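Local coordinates for protein putative oxidoreductase molybdopterin-binding subunit (Sulfolobus tokodaii, PDB 4ZOH) that probably serves as the large molybdenum-cofactor-binding subunit of an oxidoreductase of the xanthine dehydrogenase and aldehyde oxidase family, holding a pterin cytosine dinucleotide, at residues G605-G610 / I651-E656; K586-V591 / A675-P680. All coordinates share one frame; numbering follows the deposited sequence.

Contact 1. Residues G605-G610 / I651-E656; sequences GQAIGG and IDWYYE. With MCN (pterin cytosine dinucleotide), chain D.
Ile651, at the start of strand 651-655, meets Ile608 of helix 600-619 in a contact of branched side chains. The two lie obliquely across each other: Ile651 CD1 reaches Ile608 CG2 at 3.8 Å, and Ile651 CG2 comes within 3.9 Å of Ile608 CG1. With chi1 at -64°, CG1 of Ile651 lies beside the backbone N and CG2 anti to it, and the two branches touch separately, CG1 through its CD1 on one branch of Ile608 and CG2 on the other. Ile611, one turn further along the helix, also packs on Ile651. Trp653 points toward the helix, and its indole lays one face over the methyl of Ala607. Ala607 CB stands 3.4 Å from Trp653 CD1 and 3.5 Å from Trp653 NE1, so the five-membered ring takes the contact in a close CH-pi type approach. The indole N-H is used in another direction, in a hydrogen bond to Asp592 OD2 that ties the ring to the neighbouring strand and limits its rotation. Away from the strand, Gln606 reaches the cofactor: its chain bends at chi2 (-54°), and NE2 donates to N8' of the pterin cytosine dinucleotide at 2.8 Å, with an N-H...N angle of 151°. Gln606 CG also lies 3.7 Å from O4D of the cofactor's ribose. With an alanine in place of Gln606, N8' would probably lose this amide donor and the pterin some of its hold on the helix. Strands 583-593 and 651-655 are parallel neighbours with helix 600-619 between them in the chain, a beta-alpha-beta crossover whose helix sets Ala607 and Ile608 on the strand and turns Gln606 to the pterin cytosine dinucleotide pocket.

Contact 2. Residues K586-V591 / A675-P680; sequences KKYVAV and AIAATP
Tyr588 reaches from strand 583-593 to Ala678 of helix 673-688, and its phenol carries the contact. From CB, which points toward the helix, the side chain sets out with CG anti to the backbone N (chi1 -169°), and this carries the phenol out from the strand to the helix. The side chain is also packed by Ala573 of strand 568-577 and by Ile611 of helix 600-619, which touches Ala678 too and so joins a second helix to the packing. Farther out, CE1 of Tyr588 comes within 3.9 Å of Ala678 CB, and CZ of Tyr588 lies at the same distance from that methyl, which meets the ring obliquely. At the tip the packing is closest: Tyr588 OH stands 3.2 Å from Ala678 CA and 3.4 Å from Ala678 CB. The same oxygen is 3.9 Å from Ala677 C and 4.2 Å from Ala677 CB, so it sits against two successive residues of the helix. The hydroxyl is hydrogen-bonded with His571 ND1, whose ring is turned nearly at right angles to the phenol. Between the two segments the phenol, its oxygen included, thus meets the alanines only by van der Waals contact; small alanines let the tyrosine approach the helix backbone closely, while His571 satisfies its buried hydroxyl.

Overall arrangement
Following the chain from the N terminus, strand 583-593 comes first and contributes 586-591 to contact 2. Helix 600-619 follows and opens contact 1, which closes a loop of 40 residues when the chain returns as strand 651-655. Helix 673-688 then closes contact 2 over 83 intervening residues, so contact 1 is nested within its loop. The two strands lie side by side in one mixed sheet, joined by backbone pairing of Ala590 with Asp652 and Tyr654, and the contact centres lie about 9 Å apart. The helices also meet, through Gly610 and Ala675. Together the contacts bind two helices to this sheet, contact 1 beside the pterin cofactor, contact 2 farther from it.

Contact 1. Residues G605-G610 / I651-E656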
# COMPACT_ATOMS: atom_id res chain seq x y z
N GLY A 605 1.73 -31.74 -11.05
CA GLY A 605 0.77 -30.90 -10.31
C GLY A 605 -0.28 -30.29 -11.29
O GLY A 605 -1.44 -30.32 -11.04
N GLN A 606 0.17 -29.81 -12.44
CA GLN A 606 -0.76 -29.29 -13.52
C GLN A 606 -1.65 -30.39 -14.11
O GLN A 606 -2.86 -30.20 -14.29
CB GLN A 606 0.09 -28.67 -14.65
CG GLN A 606 0.70 -27.35 -14.22
CD GLN A 606 -0.39 -26.41 -13.71
OE1 GLN A 606 -0.39 -26.00 -12.53
NE2 GLN A 606 -1.37 -26.12 -14.56
N ALA A 607 -1.03 -31.56 -14.40
CA ALA A 607 -1.81 -32.71 -14.90
C ALA A 607 -2.92 -33.05 -13.94
O ALA A 607 -4.08 -33.17 -14.34
CB ALA A 607 -0.91 -33.94 -15.17
N ILE A 608 -2.58 -33.21 -12.66
CA ILE A 608 -3.59 -33.56 -11.71
C ILE A 608 -4.67 -32.49 -11.56
O ILE A 608 -5.82 -32.84 -11.51
CB ILE A 608 -2.99 -33.93 -10.31
CG1 ILE A 608 -2.15 -35.23 -10.44
CG2 ILE A 608 -4.11 -34.12 -9.23
CD1 ILE A 608 -1.29 -35.45 -9.18
N GLY A 609 -4.31 -31.21 -11.36
CA GLY A 609 -5.35 -30.16 -11.29
C GLY A 609 -6.34 -30.18 -12.48
O GLY A 609 -7.55 -30.12 -12.29
N GLY A 610 -5.79 -30.29 -13.70
CA GLY A 610 -6.63 -30.38 -14.91
C GLY A 610 -7.50 -31.59 -14.98
O GLY A 610 -8.72 -31.51 -15.26
N ILE A 651 -4.12 -40.99 -8.71
CA ILE A 651 -3.89 -40.59 -10.07
C ILE A 651 -2.41 -40.78 -10.27
O ILE A 651 -1.60 -40.14 -9.59
CB ILE A 651 -4.19 -39.06 -10.25
CG1 ILE A 651 -5.67 -38.76 -10.01
CG2 ILE A 651 -3.77 -38.60 -11.64
CD1 ILE A 651 -6.05 -37.29 -10.13
N ASP A 652 -2.04 -41.66 -11.20
CA ASP A 652 -0.63 -41.82 -11.54
C ASP A 652 -0.34 -41.07 -12.82
O ASP A 652 -1.01 -41.29 -13.84
CB ASP A 652 -0.30 -43.32 -11.76
CG ASP A 652 -0.49 -44.16 -10.48
OD1 ASP A 652 -0.30 -43.64 -9.39
OD2 ASP A 652 -0.85 -45.34 -10.60
N TRP A 653 0.68 -40.24 -12.78
CA TRP A 653 1.08 -39.49 -13.91
C TRP A 653 2.43 -39.95 -14.41
O TRP A 653 3.40 -40.03 -13.65
CB TRP A 653 1.11 -37.98 -13.54
CG TRP A 653 1.55 -37.13 -14.72
CD1 TRP A 653 0.80 -36.80 -15.84
CD2 TRP A 653 2.82 -36.49 -14.90
NE1 TRP A 653 1.53 -36.00 -16.68
CE2 TRP A 653 2.77 -35.80 -16.14
CE3 TRP A 653 4.01 -36.44 -14.13
CZ2 TRP A 653 3.83 -35.07 -16.62
CZ3 TRP A 653 5.06 -35.74 -14.62
CH2 TRP A 653 4.99 -35.05 -15.87
N TYR A 654 2.50 -40.25 -15.70
CA TYR A 654 3.77 -40.57 -16.39
C TYR A 654 4.05 -39.69 -17.65
O TYR A 654 3.14 -39.28 -18.37
CB TYR A 654 3.82 -42.05 -16.82
CG TYR A 654 3.44 -43.01 -15.72
CD1 TYR A 654 4.41 -43.47 -14.78
CD2 TYR A 654 2.12 -43.48 -15.62
CE1 TYR A 654 4.05 -44.41 -13.77
CE2 TYR A 654 1.75 -44.39 -14.63
CZ TYR A 654 2.73 -44.85 -13.70
OH TYR A 654 2.35 -45.72 -12.71
N TYR A 655 5.31 -39.41 -17.91
CA TYR A 655 5.59 -38.72 -19.14
C TYR A 655 6.61 -39.48 -19.97
O TYR A 655 7.36 -40.26 -19.41
CB TYR A 655 6.05 -37.31 -18.87
CG TYR A 655 7.35 -37.18 -18.12
CD1 TYR A 655 8.55 -36.89 -18.79
CD2 TYR A 655 7.38 -37.30 -16.70
CE1 TYR A 655 9.74 -36.73 -18.07
CE2 TYR A 655 8.55 -37.16 -15.98
CZ TYR A 655 9.72 -36.89 -16.66
OH TYR A 655 10.86 -36.73 -15.90
N GLU A 656 6.58 -39.26 -21.30
CA GLU A 656 7.62 -39.77 -22.22
C GLU A 656 8.05 -38.61 -23.05
O GLU A 656 7.20 -37.80 -23.44
CB GLU A 656 7.08 -40.88 -23.13
CG GLU A 656 6.37 -42.03 -22.40
CD GLU A 656 7.35 -43.05 -21.75
OE1 GLU A 656 8.49 -43.22 -22.24
OE2 GLU A 656 6.95 -43.71 -20.75
N1 MCN D . 5.81 -27.63 -17.05
C2 MCN D . 7.03 -28.28 -17.15
N3 MCN D . 7.43 -28.88 -18.31
C4 MCN D . 6.57 -28.84 -19.40
C5 MCN D . 5.34 -28.19 -19.32
C6 MCN D . 4.96 -27.56 -18.14
O2 MCN D . 7.83 -28.34 -16.21
N4 MCN D . 6.98 -29.42 -20.51
C1' MCN D . 5.48 -27.00 -15.77
C2D MCN D . 5.92 -25.53 -15.80
O2' MCN D . 7.20 -25.34 -15.27
C3' MCN D . 4.95 -24.88 -14.85
C4D MCN D . 3.71 -25.51 -15.32
O4D MCN D . 4.08 -26.93 -15.59
O3' MCN D . 5.18 -25.20 -13.52
C5' MCN D . 3.57 -24.60 -16.52
O5' MCN D . 2.69 -25.05 -17.38
PA MCN D . 2.52 -24.45 -18.88
O1A MCN D . 3.57 -23.62 -19.44
O2A MCN D . 2.11 -25.73 -19.55
O3A MCN D . 1.08 -23.64 -18.57
PB MCN D . 1.07 -22.13 -17.98
O1B MCN D . 1.14 -21.18 -19.16
O2B MCN D . 2.04 -21.86 -16.91
O3B MCN D . -0.31 -22.15 -17.34
C10 MCN D . -1.53 -21.77 -18.04
C9' MCN D . -2.61 -22.82 -17.84
C8' MCN D . -3.90 -22.38 -18.28
S8' MCN D . -4.12 -21.79 -19.92
C7' MCN D . -5.02 -22.52 -17.51
S7' MCN D . -6.66 -22.12 -18.09
C6' MCN D . -4.98 -23.13 -16.20
C7 MCN D . -3.67 -23.97 -16.03
O9' MCN D . -2.60 -23.14 -16.45
N5' MCN D . -5.19 -22.18 -15.11
C4A MCN D . -4.64 -22.35 -13.82
N8' MCN D . -3.47 -24.32 -14.59
C4B MCN D . -3.79 -23.47 -13.58
N1' MCN D . -3.28 -23.72 -12.37
C2' MCN D . -3.53 -22.88 -11.37
N2' MCN D . -2.99 -23.14 -10.20
N3' MCN D . -4.37 -21.73 -11.52
C4' MCN D . -4.97 -21.45 -12.77
O4' MCN D . -5.73 -20.45 -12.90

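Contact 2. Residues K586-V591 / A675-P680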
# COMPACT_ATOMS: atom_id res chain seq x y z
N LYS A 586 -11.75 -45.19 -9.20
CA LYS A 586 -10.74 -45.98 -8.44
C LYS A 586 -9.35 -45.66 -8.77
O LYS A 586 -8.46 -45.58 -7.87
CB LYS A 586 -10.92 -47.46 -8.75
CG LYS A 586 -12.23 -48.00 -8.22
CD LYS A 586 -12.55 -47.49 -6.81
CE LYS A 586 -13.99 -47.74 -6.47
NZ LYS A 586 -14.71 -47.68 -7.77
N LYS A 587 -9.10 -45.54 -10.08
CA LYS A 587 -7.79 -45.26 -10.58
C LYS A 587 -7.86 -44.44 -11.82
O LYS A 587 -8.79 -44.59 -12.61
CB LYS A 587 -7.03 -46.53 -10.96
CG LYS A 587 -6.48 -47.35 -9.78
CD LYS A 587 -5.38 -48.33 -10.17
CE LYS A 587 -5.32 -49.62 -9.32
NZ LYS A 587 -6.33 -49.76 -8.22
N TYR A 588 -6.83 -43.64 -12.02
CA TYR A 588 -6.72 -42.85 -13.19
C TYR A 588 -5.26 -42.91 -13.53
O TYR A 588 -4.43 -42.65 -12.68
CB TYR A 588 -7.18 -41.39 -12.88
CG TYR A 588 -7.36 -40.52 -14.14
CD1 TYR A 588 -8.65 -40.21 -14.69
CD2 TYR A 588 -6.22 -40.03 -14.78
CE1 TYR A 588 -8.75 -39.40 -15.86
CE2 TYR A 588 -6.33 -39.26 -15.93
CZ TYR A 588 -7.58 -38.93 -16.44
OH TYR A 588 -7.50 -38.18 -17.59
N VAL A 589 -4.96 -43.21 -14.80
CA VAL A 589 -3.60 -43.14 -15.29
C VAL A 589 -3.48 -42.12 -16.44
O VAL A 589 -4.27 -42.17 -17.34
CB VAL A 589 -3.14 -44.56 -15.77
CG1 VAL A 589 -1.75 -44.52 -16.42
CG2 VAL A 589 -3.20 -45.58 -14.60
N ALA A 590 -2.45 -41.28 -16.42
CA ALA A 590 -2.20 -40.32 -17.50
C ALA A 590 -0.85 -40.66 -18.04
O ALA A 590 0.16 -40.75 -17.28
CB ALA A 590 -2.17 -38.86 -16.98
N VAL A 591 -0.79 -40.82 -19.36
CA VAL A 591 0.54 -40.90 -19.98
C VAL A 591 0.66 -39.74 -20.94
O VAL A 591 -0.05 -39.74 -21.93
CB VAL A 591 0.76 -42.27 -20.68
CG1 VAL A 591 2.14 -42.27 -21.34
CG2 VAL A 591 0.69 -43.40 -19.65
N ALA A 675 -7.26 -31.30 -18.38
CA ALA A 675 -8.69 -31.01 -18.44
C ALA A 675 -9.19 -31.53 -19.80
O ALA A 675 -10.34 -31.96 -19.89
CB ALA A 675 -9.01 -29.50 -18.25
N ILE A 676 -8.34 -31.47 -20.84
CA ILE A 676 -8.76 -31.94 -22.17
C ILE A 676 -9.04 -33.48 -22.11
O ILE A 676 -10.13 -33.93 -22.44
CB ILE A 676 -7.71 -31.64 -23.21
CG1 ILE A 676 -7.55 -30.12 -23.42
CG2 ILE A 676 -7.92 -32.45 -24.55
CD1 ILE A 676 -6.30 -29.78 -24.21
N ALA A 677 -8.05 -34.26 -21.63
CA ALA A 677 -8.16 -35.74 -21.57
C ALA A 677 -9.16 -36.31 -20.62
O ALA A 677 -9.77 -37.29 -20.96
CB ALA A 677 -6.78 -36.39 -21.36
N ALA A 678 -9.38 -35.71 -19.45
CA ALA A 678 -10.11 -36.43 -18.38
C ALA A 678 -11.58 -36.61 -18.64
O ALA A 678 -12.18 -37.67 -18.27
CB ALA A 678 -9.86 -35.82 -16.97
N THR A 679 -12.20 -35.58 -19.27
CA THR A 679 -13.64 -35.63 -19.50
C THR A 679 -14.06 -36.84 -20.34
O THR A 679 -14.86 -37.65 -19.89
CB THR A 679 -14.16 -34.30 -20.13
OG1 THR A 679 -13.78 -33.25 -19.24
CG2 THR A 679 -15.67 -34.25 -20.19
N PRO A 680 -13.57 -36.95 -21.56
CA PRO A 680 -14.04 -38.16 -22.28
C PRO A 680 -13.44 -39.50 -21.66
O PRO A 680 -14.06 -40.55 -21.81
CB PRO A 680 -13.36 -38.02 -23.65
CG PRO A 680 -12.14 -37.22 -23.42
CD PRO A 680 -12.60 -36.17 -22.37